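Local coordinates for protein aspartate-semialdehyde dehydrogenase 2 (Vibrio cholerae, PDB 2R00) that catalyses the NADPH-dependent reductive dephosphorylation of L-aspartyl-4-phosphate to L-aspartate-semialdehyde in the biosynthesis of lysine, methionine and threonine, at residues 134-139 with 218-223; 140-145 with 263-268; 275-278 with 282-285. All coordinates share one frame; numbering follows the deposited sequence.

Interaction 1. Residues 134-139 with 218-223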
loop_
_atom_site.group_PDB
_atom_site.type_symbol
_atom_site.label_atom_id
_atom_site.label_comp_id
_atom_site.label_asym_id
_atom_site.label_seq_id
_atom_site.Cartn_x
_atom_site.Cartn_y
_atom_site.Cartn_z
ATOM N N ILE A 134 12.308 -4.164 -11.487
ATOM C CA ILE A 134 12.514 -3.249 -12.618
ATOM C C ILE A 134 11.833 -1.892 -12.357
ATOM O O ILE A 134 12.493 -0.851 -12.366
ATOM C CB ILE A 134 12.006 -3.855 -13.946
ATOM C CG1 ILE A 134 12.783 -5.134 -14.288
ATOM C CG2 ILE A 134 12.116 -2.818 -15.096
ATOM C CD1 ILE A 134 12.176 -5.944 -15.442
ATOM N N GLN A 135 10.530 -1.925 -12.096
ATOM C CA GLN A 135 9.722 -0.726 -11.819
ATOM C C GLN A 135 10.382 0.164 -10.768
ATOM O O GLN A 135 10.579 1.363 -10.987
ATOM C CB GLN A 135 8.366 -1.140 -11.246
ATOM C CG GLN A 135 7.208 -1.328 -12.206
ATOM C CD GLN A 135 5.979 -1.900 -11.497
ATOM O OE1 GLN A 135 5.571 -3.030 -11.782
ATOM N NE2 GLN A 135 5.398 -1.138 -10.549
ATOM N N MET A 136 10.708 -0.435 -9.621
ATOM C CA MET A 136 11.232 0.304 -8.476
ATOM C C MET A 136 12.608 0.905 -8.763
ATOM O O MET A 136 12.881 2.060 -8.413
ATOM C CB MET A 136 11.286 -0.596 -7.225
ATOM C CG MET A 136 11.776 0.128 -5.964
ATOM S SD MET A 136 11.795 -0.875 -4.464
ATOM C CE MET A 136 13.158 -1.995 -4.766
ATOM N N LEU A 137 13.471 0.111 -9.387
ATOM C CA LEU A 137 14.850 0.516 -9.644
ATOM C C LEU A 137 14.973 1.646 -10.669
ATOM O O LEU A 137 15.837 2.522 -10.541
ATOM C CB LEU A 137 15.680 -0.695 -10.070
ATOM C CG LEU A 137 16.389 -1.348 -8.878
ATOM C CD1 LEU A 137 16.551 -2.799 -9.076
ATOM C CD2 LEU A 137 17.749 -0.714 -8.658
ATOM N N VAL A 138 14.122 1.617 -11.686
ATOM C CA VAL A 138 14.035 2.729 -12.629
ATOM C C VAL A 138 13.676 4.023 -11.883
ATOM O O VAL A 138 14.355 5.043 -12.027
ATOM C CB VAL A 138 13.062 2.418 -13.782
ATOM C CG1 VAL A 138 12.740 3.675 -14.576
ATOM C CG2 VAL A 138 13.687 1.371 -14.719
ATOM N N ALA A 139 12.626 3.966 -11.067
ATOM C CA ALA A 139 12.171 5.124 -10.294
ATOM C C ALA A 139 13.176 5.642 -9.266
ATOM O O ALA A 139 13.265 6.844 -9.057
ATOM C CB ALA A 139 10.819 4.826 -9.622
ATOM N N TRP A 218 17.385 -9.269 -2.524
ATOM C CA TRP A 218 18.592 -9.758 -3.178
ATOM C C TRP A 218 18.737 -9.204 -4.592
ATOM O O TRP A 218 19.844 -8.828 -4.999
ATOM C CB TRP A 218 18.621 -11.293 -3.175
ATOM C CG TRP A 218 18.636 -11.882 -1.783
ATOM C CD1 TRP A 218 19.241 -11.350 -0.664
ATOM C CD2 TRP A 218 18.047 -13.122 -1.366
ATOM N NE1 TRP A 218 19.040 -12.178 0.422
ATOM C CE2 TRP A 218 18.325 -13.277 0.018
ATOM C CE3 TRP A 218 17.316 -14.124 -2.027
ATOM C CZ2 TRP A 218 17.887 -14.381 0.753
ATOM C CZ3 TRP A 218 16.875 -15.230 -1.285
ATOM C CH2 TRP A 218 17.159 -15.341 0.088
ATOM N N GLU A 219 17.629 -9.137 -5.329
ATOM C CA GLU A 219 17.629 -8.476 -6.642
ATOM C C GLU A 219 18.025 -6.997 -6.552
ATOM O O GLU A 219 18.840 -6.530 -7.334
ATOM C CB GLU A 219 16.277 -8.639 -7.349
ATOM C CG GLU A 219 15.967 -10.083 -7.767
ATOM C CD GLU A 219 14.712 -10.212 -8.627
ATOM O OE1 GLU A 219 14.445 -9.319 -9.448
ATOM O OE2 GLU A 219 14.003 -11.239 -8.501
ATOM N N THR A 220 17.446 -6.273 -5.598
ATOM C CA THR A 220 17.693 -4.833 -5.422
ATOM C C THR A 220 19.155 -4.517 -5.086
ATOM O O THR A 220 19.765 -3.617 -5.683
ATOM C CB THR A 220 16.746 -4.250 -4.341
ATOM O OG1 THR A 220 15.397 -4.370 -4.806
ATOM C CG2 THR A 220 17.043 -2.788 -4.054
ATOM N N GLN A 221 19.708 -5.278 -4.140
ATOM C CA GLN A 221 21.108 -5.139 -3.733
ATOM C C GLN A 221 22.093 -5.491 -4.849
ATOM O O GLN A 221 23.143 -4.844 -4.975
ATOM C CB GLN A 221 21.382 -6.004 -2.501
ATOM C CG GLN A 221 20.713 -5.489 -1.227
ATOM C CD GLN A 221 20.933 -6.402 -0.034
ATOM O OE1 GLN A 221 21.237 -7.591 -0.184
ATOM N NE2 GLN A 221 20.763 -5.854 1.163
ATOM N N LYS A 222 21.767 -6.527 -5.626
ATOM C CA LYS A 222 22.565 -6.927 -6.788
ATOM C C LYS A 222 22.592 -5.841 -7.867
ATOM O O LYS A 222 23.665 -5.468 -8.351
ATOM C CB LYS A 222 22.047 -8.240 -7.387
ATOM C CG LYS A 222 22.886 -8.802 -8.529
ATOM C CD LYS A 222 22.544 -10.264 -8.817
ATOM C CE LYS A 222 23.518 -10.914 -9.811
ATOM N NZ LYS A 222 23.288 -12.410 -9.911
ATOM N N ILE A 223 21.423 -5.348 -8.254
ATOM C CA ILE A 223 21.332 -4.356 -9.329
ATOM C C ILE A 223 22.055 -3.057 -8.948
ATOM O O ILE A 223 22.824 -2.525 -9.747
ATOM C CB ILE A 223 19.876 -4.122 -9.786
ATOM C CG1 ILE A 223 19.338 -5.402 -10.436
ATOM C CG2 ILE A 223 19.784 -2.957 -10.789
ATOM C CD1 ILE A 223 17.805 -5.529 -10.462
#
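Leu137 and Met136 meet Ile223 and Thr220, and no flat group takes part: branched aliphatic chains, a methionine methyl and a hydroxyl meet instead. The contact joins helix 131-147 to the last turns of helix 211-223, two helices whose short axes pass 10.8 Å apart at -38°. Both Leu137 methyls, CD1 and CD2, lie 3.7 Å from Ile223 CG2. The two CD1 atoms of Leu137 and Ile223 come tighter than usual packing, a doubtful detail because Leu137 sits away from staggered torsions. Met136 leaves its helix with CG anti to the backbone N (chi1 -178°) and bends only at the sulfur, which carries CE across Thr220 at about a right angle, 3.3 Å from OG1. That hydroxyl bonds to the carbonyl of Met216 on its own helix. Beyond the contact, Met136 also packs on Ile152 and Val154 of the sheet, and neighbouring Gln135 bonds to His244, the predicted proton acceptor. Helix 131-147 opens with the catalytic Cys131. The packing across the two segments has no hydrogen bond, and Glu219 binds Asn130 N and Thr133 OG1 at the start of helix 131-147, so polar bonds flank an apolar centre.

Interaction 2. Residues 140-145 with 263-268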
loop_
_atom_site.group_PDB
_atom_site.type_symbol
_atom_site.label_atom_id
_atom_site.label_comp_id
_atom_site.label_asym_id
_atom_site.label_seq_id
_atom_site.Cartn_x
_atom_site.Cartn_y
_atom_site.Cartn_z
ATOM N N LEU A 140 13.923 4.746 -8.627
ATOM C CA LEU A 140 14.810 5.115 -7.515
ATOM C C LEU A 140 16.211 5.563 -7.916
ATOM O O LEU A 140 16.855 6.318 -7.187
ATOM C CB LEU A 140 14.928 3.955 -6.522
ATOM C CG LEU A 140 14.101 3.976 -5.230
ATOM C CD1 LEU A 140 12.772 4.664 -5.382
ATOM C CD2 LEU A 140 13.934 2.574 -4.662
ATOM N N LYS A 141 16.685 5.079 -9.060
ATOM C CA LYS A 141 18.051 5.361 -9.501
ATOM C C LYS A 141 18.454 6.851 -9.496
ATOM O O LYS A 141 19.529 7.173 -8.975
ATOM C CB LYS A 141 18.349 4.692 -10.857
ATOM C CG LYS A 141 19.825 4.737 -11.298
ATOM C CD LYS A 141 20.782 4.276 -10.200
ATOM C CE LYS A 141 22.169 3.956 -10.764
ATOM N NZ LYS A 141 22.604 4.914 -11.812
ATOM N N PRO A 142 17.614 7.755 -10.058
ATOM C CA PRO A 142 17.939 9.192 -9.971
ATOM C C PRO A 142 18.081 9.713 -8.537
ATOM O O PRO A 142 18.921 10.571 -8.279
ATOM C CB PRO A 142 16.741 9.867 -10.660
ATOM C CG PRO A 142 16.180 8.801 -11.554
ATOM C CD PRO A 142 16.358 7.538 -10.799
ATOM N N ILE A 143 17.253 9.214 -7.620
ATOM C CA ILE A 143 17.378 9.563 -6.199
ATOM C C ILE A 143 18.664 8.983 -5.598
ATOM O O ILE A 143 19.394 9.677 -4.887
ATOM C CB ILE A 143 16.140 9.104 -5.381
ATOM C CG1 ILE A 143 14.859 9.709 -5.981
ATOM C CG2 ILE A 143 16.312 9.470 -3.906
ATOM C CD1 ILE A 143 13.537 9.002 -5.571
ATOM N N TYR A 144 18.942 7.716 -5.894
ATOM C CA TYR A 144 20.169 7.069 -5.445
ATOM C C TYR A 144 21.394 7.891 -5.860
ATOM O O TYR A 144 22.234 8.238 -5.024
ATOM C CB TYR A 144 20.264 5.657 -6.028
ATOM C CG TYR A 144 21.459 4.867 -5.546
ATOM C CD1 TYR A 144 21.467 4.296 -4.281
ATOM C CD2 TYR A 144 22.574 4.676 -6.367
ATOM C CE1 TYR A 144 22.556 3.565 -3.831
ATOM C CE2 TYR A 144 23.670 3.944 -5.927
ATOM C CZ TYR A 144 23.652 3.391 -4.653
ATOM O OH TYR A 144 24.728 2.658 -4.189
ATOM N N ASP A 145 21.468 8.214 -7.147
ATOM C CA ASP A 145 22.556 9.014 -7.713
ATOM C C ASP A 145 22.751 10.379 -7.025
ATOM O O ASP A 145 23.881 10.756 -6.672
ATOM C CB ASP A 145 22.321 9.195 -9.219
ATOM C CG ASP A 145 22.525 7.904 -10.003
ATOM O OD1 ASP A 145 23.076 6.940 -9.424
ATOM O OD2 ASP A 145 22.146 7.858 -11.193
ATOM N N ASP A 263 11.240 16.938 -10.408
ATOM C CA ASP A 263 11.956 17.489 -11.568
ATOM C C ASP A 263 12.870 16.446 -12.216
ATOM O O ASP A 263 12.845 16.275 -13.433
ATOM C CB ASP A 263 12.770 18.726 -11.172
ATOM C CG ASP A 263 11.907 19.964 -10.965
ATOM O OD1 ASP A 263 10.733 19.979 -11.412
ATOM O OD2 ASP A 263 12.413 20.929 -10.349
ATOM N N MET A 264 13.665 15.760 -11.393
ATOM C CA MET A 264 14.564 14.693 -11.850
ATOM C C MET A 264 13.832 13.597 -12.609
ATOM O O MET A 264 14.261 13.196 -13.688
ATOM C CB MET A 264 15.264 14.037 -10.667
ATOM C CG MET A 264 16.360 14.820 -10.041
ATOM S SD MET A 264 16.985 13.865 -8.651
ATOM C CE MET A 264 17.605 15.220 -7.667
ATOM N N LEU A 265 12.740 13.106 -12.021
ATOM C CA LEU A 265 11.955 12.018 -12.601
ATOM C C LEU A 265 11.303 12.424 -13.919
ATOM O O LEU A 265 11.158 11.611 -14.827
ATOM C CB LEU A 265 10.890 11.521 -11.609
ATOM C CG LEU A 265 11.349 10.975 -10.244
ATOM C CD1 LEU A 265 10.183 10.372 -9.474
ATOM C CD2 LEU A 265 12.499 9.966 -10.332
ATOM N N GLU A 266 10.923 13.691 -14.013
ATOM C CA GLU A 266 10.319 14.245 -15.218
ATOM C C GLU A 266 11.318 14.266 -16.375
ATOM O O GLU A 266 10.933 14.167 -17.538
ATOM C CB GLU A 266 9.852 15.662 -14.929
ATOM C CG GLU A 266 8.553 16.049 -15.592
ATOM C CD GLU A 266 7.900 17.227 -14.891
ATOM O OE1 GLU A 266 6.651 17.271 -14.858
ATOM O OE2 GLU A 266 8.635 18.094 -14.355
ATOM N N GLN A 267 12.599 14.401 -16.038
ATOM C CA GLN A 267 13.685 14.439 -17.022
ATOM C C GLN A 267 14.146 13.041 -17.419
ATOM O O GLN A 267 14.625 12.836 -18.535
ATOM C CB GLN A 267 14.877 15.227 -16.466
ATOM C CG GLN A 267 14.646 16.731 -16.372
ATOM C CD GLN A 267 15.580 17.414 -15.379
ATOM O OE1 GLN A 267 16.648 16.888 -15.037
ATOM N NE2 GLN A 267 15.177 18.593 -14.906
ATOM N N THR A 268 13.986 12.090 -16.498
ATOM C CA THR A 268 14.517 10.733 -16.635
ATOM C C THR A 268 13.752 9.932 -17.704
ATOM O O THR A 268 12.530 10.023 -17.798
ATOM C CB THR A 268 14.491 10.000 -15.264
ATOM O OG1 THR A 268 15.104 10.823 -14.260
ATOM C CG2 THR A 268 15.231 8.681 -15.331
#
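Pro142 of helix 131-147 packs against Met264, Leu265 and Thr268 at the C-terminal end of helix 258-267, a helix-to-helix contact in the alpha/beta dimerisation domain, where both helices pack against its mixed sheet. Starting from the proline ring's root, CB lies 4.4 Å from Met264 CB and 4.1 Å from Thr268 OG1. Its CG goes furthest in, to 3.5 Å from Thr268 OG1 and 3.9 Å from Thr268 CG2, so the threonine fork is crossed obliquely by the ring. That same CG also meets Leu265 CD2 at 4.0 Å. Leu265 also packs on Ile271 and Leu273 of strand 271-273, which joins the contact to the sheet. On the backbone side of the proline, the extended chain of Met264 brings SD to 3.8 Å from the carbonyl O of Pro142. The helix is kinked here: Pro142 N has no hydrogen to give, and Ile143 N also makes no bond to the preceding turn. Just before the proline, Lys141 reaches one turn along the helix, where its NZ forms a salt bridge with Asp145 OD2, using the syn lone pair of that oxygen. Thr268 has just left the helix, and Thr268 OG1 turns back to donate to Met264 O at 2.6 Å, approaching from above the carbonyl plane at a C=O...donor angle of 127°.

Interaction 3. Residues 275-278 with 282-285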
loop_
_atom_site.group_PDB
_atom_site.type_symbol
_atom_site.label_atom_id
_atom_site.label_comp_id
_atom_site.label_asym_id
_atom_site.label_seq_id
_atom_site.Cartn_x
_atom_site.Cartn_y
_atom_site.Cartn_z
ATOM N N ARG A 275 1.918 14.720 -11.756
ATOM C CA ARG A 275 1.978 15.723 -10.696
ATOM C C ARG A 275 0.604 15.961 -10.087
ATOM O O ARG A 275 0.484 16.592 -9.039
ATOM C CB ARG A 275 2.564 17.041 -11.224
ATOM C CG ARG A 275 4.092 17.054 -11.345
ATOM C CD ARG A 275 4.571 18.318 -12.070
ATOM N NE ARG A 275 6.022 18.360 -12.258
ATOM C CZ ARG A 275 6.900 18.751 -11.334
ATOM N NH1 ARG A 275 6.499 19.130 -10.125
ATOM N NH2 ARG A 275 8.190 18.755 -11.622
ATOM N N GLY A 276 -0.430 15.450 -10.748
ATOM C CA GLY A 276 -1.793 15.635 -10.282
ATOM C C GLY A 276 -2.518 16.655 -11.136
ATOM O O GLY A 276 -1.891 17.512 -11.773
ATOM N N ALA A 277 -3.842 16.549 -11.160
ATOM C CA ALA A 277 -4.670 17.417 -11.988
ATOM C C ALA A 277 -5.481 18.347 -11.100
ATOM O O ALA A 277 -5.997 17.920 -10.064
ATOM C CB ALA A 277 -5.606 16.580 -12.858
ATOM N N ASP A 278 -5.586 19.612 -11.513
ATOM C CA ASP A 278 -6.503 20.558 -10.881
ATOM C C ASP A 278 -7.791 20.653 -11.706
ATOM O O ASP A 278 -8.836 21.072 -11.199
ATOM C CB ASP A 278 -5.849 21.938 -10.744
ATOM C CG ASP A 278 -4.887 22.026 -9.552
ATOM O OD1 ASP A 278 -4.988 21.206 -8.621
ATOM O OD2 ASP A 278 -4.031 22.934 -9.539
ATOM N N GLN A 282 -6.495 17.926 -17.440
ATOM C CA GLN A 282 -5.137 17.587 -16.993
ATOM C C GLN A 282 -4.941 16.108 -16.599
ATOM O O GLN A 282 -3.804 15.642 -16.462
ATOM C CB GLN A 282 -4.700 18.518 -15.858
ATOM C CG GLN A 282 -4.487 19.975 -16.283
ATOM C CD GLN A 282 -4.335 20.922 -15.096
ATOM O OE1 GLN A 282 -4.670 20.579 -13.966
ATOM N NE2 GLN A 282 -3.834 22.120 -15.356
ATOM N N VAL A 283 -6.040 15.375 -16.420
ATOM C CA VAL A 283 -5.976 13.934 -16.154
ATOM C C VAL A 283 -5.471 13.219 -17.419
ATOM O O VAL A 283 -6.008 13.422 -18.519
ATOM C CB VAL A 283 -7.357 13.358 -15.722
ATOM C CG1 VAL A 283 -7.241 11.896 -15.298
ATOM C CG2 VAL A 283 -7.972 14.193 -14.604
ATOM N N ARG A 284 -4.439 12.397 -17.255
ATOM C CA ARG A 284 -3.835 11.676 -18.383
ATOM C C ARG A 284 -4.037 10.171 -18.265
ATOM O O ARG A 284 -4.269 9.656 -17.170
ATOM C CB ARG A 284 -2.337 11.976 -18.481
ATOM C CG ARG A 284 -1.977 13.452 -18.418
ATOM C CD ARG A 284 -0.643 13.745 -19.098
ATOM N NE ARG A 284 0.491 13.055 -18.475
ATOM C CZ ARG A 284 1.104 13.456 -17.363
ATOM N NH1 ARG A 284 0.692 14.544 -16.716
ATOM N NH2 ARG A 284 2.128 12.763 -16.892
ATOM N N ASP A 285 -3.946 9.471 -19.393
ATOM C CA ASP A 285 -3.983 8.010 -19.395
ATOM C C ASP A 285 -2.558 7.465 -19.240
ATOM O O ASP A 285 -1.603 8.242 -19.175
ATOM C CB ASP A 285 -4.675 7.472 -20.660
ATOM C CG ASP A 285 -3.767 7.469 -21.883
ATOM O OD1 ASP A 285 -3.976 6.603 -22.763
ATOM O OD2 ASP A 285 -2.847 8.317 -21.976
HETATM O O HOH W 1 1.786 15.774 -14.546
#
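Asp278 and Gln282 meet through the one direct hydrogen bond between the two segments: the backbone N of Asp278 donates to Gln282 OE1 at 2.8 Å. The bond is fairly straight at nitrogen (156°), and the donor sits nearly in line with the amide C=O (174°). Beside it, Ala277 CB rests 3.7 Å from Gln282 CB and 3.8 Å from Val283 CG2, a small apolar patch at the point where the two segments run closest. Gln282 has its CG anti to the carbonyl carbon (chi1 -68°) and is extended beyond it, which carries OE1 to the backbone N of Asp278. There OE1 takes a second bond, from the backbone N of Phe279, so a single oxygen gathers two successive amides. Further out, a water joins the segments, accepting from Arg275 N at 3.0 Å and from Arg284 NH1 at 2.7 Å; it lies at the guanidinium edge, in plane. That guanidinium is itself positioned by a salt bridge to Glu272, a bond to the carbonyl of Leu273 and a cation-pi contact with Phe274. The second subunit covers part of the loop: Arg284 O bonds to its Gln200, Val283 packs on its Ile201, and Ala277 forms backbone hydrogen bonds with it. In sequence the loop connects strand 271-273 to strand 292-300, its parallel neighbour in the sheet; Arg275 forms salt bridges to Asp263 and Glu266 of helix 258-267.

How the interactions relate
Interactions 1 and 2 share helix 131-147, on consecutive turns, with centres 14 Å apart; they touch where Ala139 O meets Leu265 CD2 at 3.5 Å. Their segments alternate along the chain, so one helix is gripped by helix 211-223 nearer its catalytic end and by helix 258-267 further along. Interaction 3 follows both in sequence, 20 Å from interaction 2 and 27 Å from interaction 1, centre to centre. It connects to interaction 2 through Arg275, whose NH2 forms salt bridges with Asp263 OD1 and Glu266 OE2 of helix 258-267. The contacts thus run from the helix that starts at Cys131 to a loop of the dimerisation domain that meets the second subunit.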